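Long-range contacts in adhesion and penetration protein autotransporter (Haemophilus influenzae, PDB 3SYJ), which promotes adherence and invasion by directly binding a host cell structure, self-associates to aggregate bacteria, and is probably a serine protease: residues A[782-787]-A[801-806]; A[809-814]-A[851-856]; A[815-820]-A[864-869]. All coordinates share one frame; numbering follows the deposited sequence.

Overall arrangement
All three contacts lie toward the C-terminal end of the β-helix of the Hap passenger domain, far from the N-terminal protease region. Their centres are 10 to 12 Å apart, so they form one compact group. Contact 1 closes before the others open; contacts 2 and 3 interleave, their strands following in the order 810-813, 816-819, 852-855, 862-870. Strand 806-808, which continues from contact 1, pairs with strand 852-855 of contact 2, and Met-802 N probably bonds to Thr-819 O of contact 3. Asn-851 ND2 likewise probably bonds to Leu-820 O, tying contact 2 to contact 3. Contact 3 is strand pairing between coils; contacts 1 and 2 pack a corner and the interior of the same stretch.

Contact 1. Residues A[782-787]-A[801-806]; sequences SHQIQG and TMPSDT
At a corner of the β-helix, the ring of Pro-803 lies against the peptide carbonyl of His-783 in the preceding coil. Its CG comes within 3.3 Å of His-783 C, while CD stands 3.5 Å from His-783 O, the oxygen that accepts a hydrogen bond from Trp-800 NE1. The same CG meets Gln-784 CG at 3.6 Å, the two side chains crossing at a slant. Beyond that point the glutamine runs extended (chi2 169°), which carries its amide alongside Ser-804, with NE2 3.8 Å from Ser-804 OG.

Strand pairing between the stacked coils is interrupted here: strand 780-781 pairs with 799-801 on one face, and the chain then turns the corner before Gly-787 bonds to Thr-807 on the next. Where the first pairing ends, a water donates to both Ser-782 O and Thr-801 O, at 3.0 and 2.9 Å, and Ser-782 CA makes a CA-H...O contact of 3.4 Å with Thr-801 O. Toward Gly-787, Thr-806 presses CG2 to within 3.2 Å of Ile-785 O.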
loop_
_atom_site.group_PDB
_atom_site.type_symbol
_atom_site.label_atom_id
_atom_site.label_comp_id
_atom_site.label_asym_id
_atom_site.label_seq_id
_atom_site.Cartn_x
_atom_site.Cartn_y
_atom_site.Cartn_z
ATOM N N SER A 782 -17.564 -5.608 -3.034
ATOM C CA SER A 782 -17.465 -5.116 -1.664
ATOM C C SER A 782 -16.156 -4.385 -1.399
ATOM O O SER A 782 -15.677 -4.356 -0.266
ATOM C CB SER A 782 -17.600 -6.273 -0.676
ATOM O OG SER A 782 -16.501 -7.160 -0.802
ATOM N N HIS A 783 -15.578 -3.794 -2.441
ATOM C CA HIS A 783 -14.328 -3.057 -2.285
ATOM C C HIS A 783 -14.432 -1.603 -2.753
ATOM O O HIS A 783 -15.522 -1.100 -3.014
ATOM C CB HIS A 783 -13.169 -3.796 -2.964
ATOM C CG HIS A 783 -12.856 -5.119 -2.336
ATOM N ND1 HIS A 783 -11.845 -5.287 -1.414
ATOM C CD2 HIS A 783 -13.437 -6.333 -2.480
ATOM C CE1 HIS A 783 -11.810 -6.548 -1.025
ATOM N NE2 HIS A 783 -12.767 -7.204 -1.655
ATOM N N GLN A 784 -13.289 -0.933 -2.839
ATOM C CA GLN A 784 -13.260 0.507 -3.082
ATOM C C GLN A 784 -13.308 0.852 -4.570
ATOM O O GLN A 784 -12.673 0.187 -5.388
ATOM C CB GLN A 784 -12.016 1.134 -2.423
ATOM C CG GLN A 784 -12.040 1.111 -0.886
ATOM C CD GLN A 784 -10.700 1.481 -0.236
ATOM O OE1 GLN A 784 -9.896 2.226 -0.803
ATOM N NE2 GLN A 784 -10.462 0.955 0.967
ATOM N N ILE A 785 -14.075 1.883 -4.918
ATOM C CA ILE A 785 -14.003 2.457 -6.262
ATOM C C ILE A 785 -13.717 3.956 -6.202
ATOM O O ILE A 785 -14.429 4.708 -5.541
ATOM C CB ILE A 785 -15.285 2.238 -7.082
ATOM C CG1 ILE A 785 -15.687 0.766 -7.079
ATOM C CG2 ILE A 785 -15.076 2.714 -8.511
ATOM C CD1 ILE A 785 -16.925 0.485 -7.892
ATOM N N GLN A 786 -12.673 4.382 -6.901
ATOM C CA GLN A 786 -12.275 5.785 -6.928
ATOM C C GLN A 786 -12.270 6.294 -8.363
ATOM O O GLN A 786 -11.560 5.764 -9.218
ATOM C CB GLN A 786 -10.888 5.951 -6.295
ATOM C CG GLN A 786 -10.081 7.140 -6.808
ATOM C CD GLN A 786 -10.525 8.460 -6.208
ATOM O OE1 GLN A 786 -10.909 8.527 -5.037
ATOM N NE2 GLN A 786 -10.471 9.522 -7.010
ATOM N N GLY A 787 -13.070 7.319 -8.630
ATOM C CA GLY A 787 -13.146 7.882 -9.963
ATOM C C GLY A 787 -13.182 9.396 -9.940
ATOM O O GLY A 787 -13.977 9.993 -9.221
ATOM N N THR A 801 -21.263 -2.964 -1.891
ATOM C CA THR A 801 -21.135 -2.582 -0.486
ATOM C C THR A 801 -19.851 -1.787 -0.252
ATOM O O THR A 801 -18.758 -2.351 -0.166
ATOM C CB THR A 801 -21.175 -3.801 0.454
ATOM O OG1 THR A 801 -22.480 -4.383 0.415
ATOM C CG2 THR A 801 -20.861 -3.384 1.883
ATOM N N MET A 802 -20.004 -0.472 -0.155
ATOM C CA MET A 802 -18.891 0.446 0.042
ATOM C C MET A 802 -18.170 0.139 1.350
ATOM O O MET A 802 -18.813 -0.106 2.369
ATOM C CB MET A 802 -19.426 1.872 0.075
ATOM C CG MET A 802 -18.513 2.912 -0.522
ATOM S SD MET A 802 -19.372 4.492 -0.580
ATOM C CE MET A 802 -20.911 3.975 -1.317
ATOM N N PRO A 803 -16.827 0.148 1.325
ATOM C CA PRO A 803 -16.018 -0.164 2.510
ATOM C C PRO A 803 -15.648 1.080 3.318
ATOM O O PRO A 803 -15.367 0.972 4.513
ATOM C CB PRO A 803 -14.742 -0.777 1.910
ATOM C CG PRO A 803 -14.897 -0.674 0.387
ATOM C CD PRO A 803 -15.986 0.311 0.132
ATOM N N SER A 804 -15.643 2.238 2.661
ATOM C CA SER A 804 -15.226 3.496 3.272
ATOM C C SER A 804 -15.637 4.692 2.408
ATOM O O SER A 804 -16.198 4.518 1.329
ATOM C CB SER A 804 -13.710 3.500 3.472
ATOM O OG SER A 804 -13.034 3.441 2.226
ATOM N N ASP A 805 -15.357 5.901 2.886
ATOM C CA ASP A 805 -15.615 7.109 2.108
ATOM C C ASP A 805 -15.106 6.931 0.681
ATOM O O ASP A 805 -14.022 6.391 0.462
ATOM C CB ASP A 805 -14.944 8.330 2.745
ATOM C CG ASP A 805 -15.755 8.917 3.884
ATOM O OD1 ASP A 805 -16.711 8.256 4.342
ATOM O OD2 ASP A 805 -15.434 10.044 4.317
ATOM N N THR A 806 -15.891 7.395 -0.283
ATOM C CA THR A 806 -15.597 7.156 -1.691
ATOM C C THR A 806 -15.970 8.347 -2.554
ATOM O O THR A 806 -16.983 9.003 -2.313
ATOM C CB THR A 806 -16.373 5.928 -2.219
ATOM O OG1 THR A 806 -15.598 4.743 -2.015
ATOM C CG2 THR A 806 -16.674 6.075 -3.704
HETATM O O HOH W 1 -17.366 -3.617 2.056
#

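Contact 2. Residues A[809-814]-A[851-856]; sequences QNLTLN and NTLTVN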
loop_
_atom_site.group_PDB
_atom_site.type_symbol
_atom_site.label_atom_id
_atom_site.label_comp_id
_atom_site.label_asym_id
_atom_site.label_seq_id
_atom_site.Cartn_x
_atom_site.Cartn_y
_atom_site.Cartn_z
ATOM N N GLN A 809 -17.015 10.397 -10.079
ATOM C CA GLN A 809 -17.422 11.479 -10.907
ATOM C C GLN A 809 -18.832 11.371 -11.426
ATOM O O GLN A 809 -19.732 11.970 -10.902
ATOM C CB GLN A 809 -16.510 11.535 -12.108
ATOM C CG GLN A 809 -16.537 12.790 -12.889
ATOM C CD GLN A 809 -16.420 14.008 -12.066
ATOM O OE1 GLN A 809 -15.712 14.059 -11.088
ATOM N NE2 GLN A 809 -17.094 15.009 -12.473
ATOM N N ASN A 810 -19.019 10.578 -12.453
ATOM C CA ASN A 810 -20.321 10.162 -12.896
ATOM C C ASN A 810 -20.599 8.745 -12.451
ATOM O O ASN A 810 -19.710 7.950 -12.346
ATOM C CB ASN A 810 -20.447 10.312 -14.404
ATOM C CG ASN A 810 -20.038 11.690 -14.887
ATOM O OD1 ASN A 810 -20.621 12.692 -14.540
ATOM N ND2 ASN A 810 -19.035 11.721 -15.703
ATOM N N LEU A 811 -21.852 8.473 -12.158
ATOM C CA LEU A 811 -22.288 7.196 -11.688
ATOM C C LEU A 811 -23.649 6.924 -12.261
ATOM O O LEU A 811 -24.502 7.748 -12.204
ATOM C CB LEU A 811 -22.361 7.211 -10.166
ATOM C CG LEU A 811 -23.089 6.104 -9.428
ATOM C CD1 LEU A 811 -22.441 4.838 -9.628
ATOM C CD2 LEU A 811 -23.207 6.406 -7.958
ATOM N N THR A 812 -23.840 5.755 -12.828
ATOM C CA THR A 812 -25.101 5.402 -13.463
ATOM C C THR A 812 -25.666 4.138 -12.842
ATOM O O THR A 812 -24.996 3.105 -12.810
ATOM C CB THR A 812 -24.922 5.188 -14.973
ATOM O OG1 THR A 812 -24.584 6.433 -15.597
ATOM C CG2 THR A 812 -26.203 4.650 -15.587
ATOM N N LEU A 813 -26.893 4.218 -12.343
ATOM C CA LEU A 813 -27.536 3.062 -11.734
ATOM C C LEU A 813 -28.607 2.504 -12.645
ATOM O O LEU A 813 -29.264 3.244 -13.371
ATOM C CB LEU A 813 -28.168 3.429 -10.395
ATOM C CG LEU A 813 -27.186 3.783 -9.292
ATOM C CD1 LEU A 813 -27.882 3.713 -7.950
ATOM C CD2 LEU A 813 -26.009 2.829 -9.344
ATOM N N ASN A 814 -28.784 1.192 -12.590
ATOM C CA ASN A 814 -29.837 0.520 -13.329
ATOM C C ASN A 814 -30.162 -0.784 -12.630
ATOM O O ASN A 814 -29.405 -1.748 -12.727
ATOM C CB ASN A 814 -29.394 0.265 -14.772
ATOM C CG ASN A 814 -30.215 -0.818 -15.457
ATOM O OD1 ASN A 814 -31.321 -1.150 -15.025
ATOM N ND2 ASN A 814 -29.672 -1.374 -16.538
ATOM N N ASN A 851 -20.185 6.346 6.607
ATOM C CA ASN A 851 -19.547 6.622 5.324
ATOM C C ASN A 851 -20.306 7.628 4.478
ATOM O O ASN A 851 -21.508 7.832 4.656
ATOM C CB ASN A 851 -19.364 5.328 4.530
ATOM C CG ASN A 851 -18.426 4.357 5.210
ATOM O OD1 ASN A 851 -17.509 4.759 5.930
ATOM N ND2 ASN A 851 -18.649 3.069 4.984
ATOM N N THR A 852 -19.589 8.246 3.548
ATOM C CA THR A 852 -20.181 9.172 2.598
ATOM C C THR A 852 -19.766 8.797 1.182
ATOM O O THR A 852 -18.584 8.595 0.900
ATOM C CB THR A 852 -19.743 10.628 2.878
ATOM O OG1 THR A 852 -20.192 11.028 4.178
ATOM C CG2 THR A 852 -20.314 11.575 1.831
ATOM N N LEU A 853 -20.744 8.690 0.295
ATOM C CA LEU A 853 -20.455 8.545 -1.118
ATOM C C LEU A 853 -20.649 9.896 -1.793
ATOM O O LEU A 853 -21.737 10.466 -1.752
ATOM C CB LEU A 853 -21.364 7.493 -1.749
ATOM C CG LEU A 853 -21.364 7.387 -3.277
ATOM C CD1 LEU A 853 -19.958 7.164 -3.833
ATOM C CD2 LEU A 853 -22.312 6.285 -3.728
ATOM N N THR A 854 -19.587 10.410 -2.400
ATOM C CA THR A 854 -19.646 11.677 -3.113
ATOM C C THR A 854 -19.669 11.424 -4.612
ATOM O O THR A 854 -18.820 10.698 -5.132
ATOM C CB THR A 854 -18.417 12.553 -2.789
ATOM O OG1 THR A 854 -18.372 12.827 -1.383
ATOM C CG2 THR A 854 -18.468 13.865 -3.564
ATOM N N VAL A 855 -20.641 12.017 -5.302
ATOM C CA VAL A 855 -20.728 11.927 -6.760
ATOM C C VAL A 855 -20.536 13.296 -7.414
ATOM O O VAL A 855 -21.507 13.958 -7.785
ATOM C CB VAL A 855 -22.074 11.342 -7.213
ATOM C CG1 VAL A 855 -22.071 11.123 -8.723
ATOM C CG2 VAL A 855 -22.363 10.044 -6.473
ATOM N N ASN A 856 -19.280 13.705 -7.558
ATOM C CA ASN A 856 -18.934 15.030 -8.068
ATOM C C ASN A 856 -19.538 15.357 -9.428
ATOM O O ASN A 856 -19.762 16.522 -9.748
ATOM C CB ASN A 856 -17.413 15.192 -8.135
ATOM C CG ASN A 856 -16.769 15.266 -6.757
ATOM O OD1 ASN A 856 -15.728 14.652 -6.511
ATOM N ND2 ASN A 856 -17.392 16.015 -5.848
#
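Leu-811 and Val-855 meet at about a right angle inside a corner of the β-helix, and apolar contact carries much of this meeting. Leu-811 CD2 sits 4.0 Å from Val-855 CG2, and the same methyl reaches Leu-853 CD2 at 4.3 Å, so a single branch of the leucine touches both residues of the later coil. Its CG stands anti to the backbone N (chi1 166°), and from there the branch extends into the interior, where all three side chains are buried.

A second kind of contact sets a methyl against a main-chain oxygen. Val-855 CG1 approaches Gln-809 O to 3.3 Å, and the same methyl also lies 4.2 Å from Leu-811 CB. The valine thus brings both branches to the leucine, CG1 at its CB and CG2 at its CD2, while CG1 also meets the backbone at the corner.

The polar side chains meet by packing rather than by a bond between their amides. Gln-809 bends at chi2 (48°), which brings its amide against Asn-856: OE1 is 3.6 Å from the side-chain atom Asn-856 CB, and NE2 is 3.9 Å from the backbone atom Asn-856 C. The two side chains cross nearly at right angles, with their amide planes turned 36° apart.

The segments belong to different faces of the solenoid. Strand 810-813 lies between strands 792-796 and 859-860, and Asn-810 OD1 accepts a hydrogen bond from Lys-858 N just past the corner. Strand 852-855 pairs with strands 806-808 and 875-881, and Leu-853 also packs on Met-802 and Leu-879 in the core.

Contact 3. Residues A[815-820]-A[864-869]; sequences NSTITL and TFQFTS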
loop_
_atom_site.group_PDB
_atom_site.type_symbol
_atom_site.label_atom_id
_atom_site.label_comp_id
_atom_site.label_asym_id
_atom_site.label_seq_id
_atom_site.Cartn_x
_atom_site.Cartn_y
_atom_site.Cartn_z
ATOM N N ASN A 815 -31.285 -0.806 -11.919
ATOM C CA ASN A 815 -31.693 -1.985 -11.166
ATOM C C ASN A 815 -30.572 -2.483 -10.270
ATOM O O ASN A 815 -30.364 -3.691 -10.136
ATOM C CB ASN A 815 -32.137 -3.099 -12.111
ATOM C CG ASN A 815 -32.788 -4.263 -11.380
ATOM O OD1 ASN A 815 -32.867 -5.368 -11.909
ATOM N ND2 ASN A 815 -33.254 -4.017 -10.160
ATOM N N SER A 816 -29.847 -1.547 -9.666
ATOM C CA SER A 816 -28.717 -1.879 -8.808
ATOM C C SER A 816 -28.817 -1.222 -7.426
ATOM O O SER A 816 -29.482 -0.199 -7.257
ATOM C CB SER A 816 -27.403 -1.490 -9.490
ATOM O OG SER A 816 -27.115 -2.373 -10.563
ATOM N N THR A 817 -28.143 -1.813 -6.445
ATOM C CA THR A 817 -28.192 -1.320 -5.072
ATOM C C THR A 817 -26.810 -0.981 -4.522
ATOM O O THR A 817 -25.880 -1.771 -4.639
ATOM C CB THR A 817 -28.850 -2.354 -4.142
ATOM O OG1 THR A 817 -30.233 -2.474 -4.483
ATOM C CG2 THR A 817 -28.727 -1.932 -2.682
ATOM N N ILE A 818 -26.680 0.196 -3.923
ATOM C CA ILE A 818 -25.448 0.566 -3.251
ATOM C C ILE A 818 -25.667 0.636 -1.749
ATOM O O ILE A 818 -26.450 1.450 -1.269
ATOM C CB ILE A 818 -24.926 1.932 -3.718
ATOM C CG1 ILE A 818 -24.588 1.902 -5.209
ATOM C CG2 ILE A 818 -23.709 2.335 -2.895
ATOM C CD1 ILE A 818 -24.078 3.218 -5.750
ATOM N N THR A 819 -24.978 -0.223 -1.009
ATOM C CA THR A 819 -24.996 -0.163 0.443
ATOM C C THR A 819 -23.828 0.687 0.929
ATOM O O THR A 819 -22.665 0.317 0.754
ATOM C CB THR A 819 -24.904 -1.561 1.051
ATOM O OG1 THR A 819 -25.887 -2.404 0.440
ATOM C CG2 THR A 819 -25.141 -1.508 2.548
ATOM N N LEU A 820 -24.144 1.825 1.541
ATOM C CA LEU A 820 -23.136 2.828 1.879
ATOM C C LEU A 820 -22.192 2.383 2.989
ATOM O O LEU A 820 -21.099 2.921 3.134
ATOM C CB LEU A 820 -23.807 4.147 2.275
ATOM C CG LEU A 820 -24.580 4.920 1.202
ATOM C CD1 LEU A 820 -25.110 6.226 1.771
ATOM C CD2 LEU A 820 -23.699 5.198 0.004
ATOM N N THR A 864 -31.298 1.589 -5.777
ATOM C CA THR A 864 -31.502 1.739 -4.343
ATOM C C THR A 864 -30.216 2.139 -3.641
ATOM O O THR A 864 -29.138 1.680 -4.010
ATOM C CB THR A 864 -32.002 0.422 -3.718
ATOM O OG1 THR A 864 -33.295 0.098 -4.247
ATOM C CG2 THR A 864 -32.087 0.539 -2.194
ATOM N N PHE A 865 -30.330 3.006 -2.637
ATOM C CA PHE A 865 -29.230 3.276 -1.718
ATOM C C PHE A 865 -29.623 2.806 -0.318
ATOM O O PHE A 865 -30.688 3.162 0.180
ATOM C CB PHE A 865 -28.891 4.767 -1.685
ATOM C CG PHE A 865 -28.257 5.286 -2.952
ATOM C CD1 PHE A 865 -26.893 5.163 -3.165
ATOM C CD2 PHE A 865 -29.023 5.922 -3.917
ATOM C CE1 PHE A 865 -26.309 5.654 -4.325
ATOM C CE2 PHE A 865 -28.444 6.412 -5.076
ATOM C CZ PHE A 865 -27.087 6.278 -5.279
ATOM N N GLN A 866 -28.770 1.997 0.308
ATOM C CA GLN A 866 -29.017 1.509 1.665
ATOM C C GLN A 866 -28.188 2.274 2.694
ATOM O O GLN A 866 -26.958 2.327 2.603
ATOM C CB GLN A 866 -28.737 0.006 1.760
ATOM C CG GLN A 866 -29.657 -0.837 0.900
ATOM C CD GLN A 866 -29.436 -2.333 1.067
ATOM O OE1 GLN A 866 -28.321 -2.789 1.313
ATOM N NE2 GLN A 866 -30.506 -3.105 0.916
ATOM N N PHE A 867 -28.873 2.870 3.669
ATOM C CA PHE A 867 -28.241 3.712 4.680
ATOM C C PHE A 867 -28.248 3.055 6.055
ATOM O O PHE A 867 -29.149 2.276 6.379
ATOM C CB PHE A 867 -28.984 5.046 4.802
ATOM C CG PHE A 867 -28.651 6.040 3.728
ATOM C CD1 PHE A 867 -27.918 7.177 4.025
ATOM C CD2 PHE A 867 -29.087 5.850 2.427
ATOM C CE1 PHE A 867 -27.619 8.105 3.038
ATOM C CE2 PHE A 867 -28.788 6.770 1.436
ATOM C CZ PHE A 867 -28.056 7.897 1.743
ATOM N N THR A 868 -27.239 3.373 6.859
ATOM C CA THR A 868 -27.310 3.135 8.292
ATOM C C THR A 868 -27.322 4.498 8.968
ATOM O O THR A 868 -26.845 5.484 8.399
ATOM C CB THR A 868 -26.123 2.299 8.827
ATOM O OG1 THR A 868 -24.906 3.043 8.703
ATOM C CG2 THR A 868 -25.999 0.980 8.073
ATOM N N SER A 869 -27.865 4.560 10.179
ATOM C CA SER A 869 -27.940 5.827 10.898
ATOM C C SER A 869 -28.061 5.653 12.409
ATOM O O SER A 869 -28.397 4.577 12.902
ATOM C CB SER A 869 -29.129 6.644 10.393
ATOM O OG SER A 869 -30.352 6.074 10.834
HETATM O O HOH W 2 -32.198 -1.241 -6.895
#
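CD1 of Leu-820 sits over one face of the Phe-867 ring, offset toward the rim, in a CH-pi contact 3.5 Å from the ring centroid and 17° off the normal; at the ring's edge, in its plane, lies Phe-865 O. The Phe-865 ring lies alongside Ile-818, whose CD1 meets CE1 obliquely at 3.6 Å. The amide of Gln-866 turns to the other surface of the sheet: its OE1 accepts a hydrogen bond of 2.6 Å from Thr-819 OG1, the hydroxyl lying 29° out of the carbonyl plane, and Thr-817 CG2 packs against Gln-866 CD at 3.8 Å. With CG beside its backbone N (chi1 -64°) and the chain extended, the glutamine spans both threonines.

Between these two surfaces runs a parallel ladder: Thr-864 N to Ser-816 O, Ile-818 N to Thr-864 O, Gln-866 N to Ile-818 O and Leu-820 N to Gln-866 O, all 2.9 to 3.0 Å long. A water also donates weakly to Ser-816 O and bonds to Thr-864 OG1.

In the β-helix, strand 816-819 pairs on its other side with strand 799-801, and strand 862-870 with strand 887-895, while Ile-818, Leu-820 and Phe-865 face Leu-853 of strand 852-855 across the core.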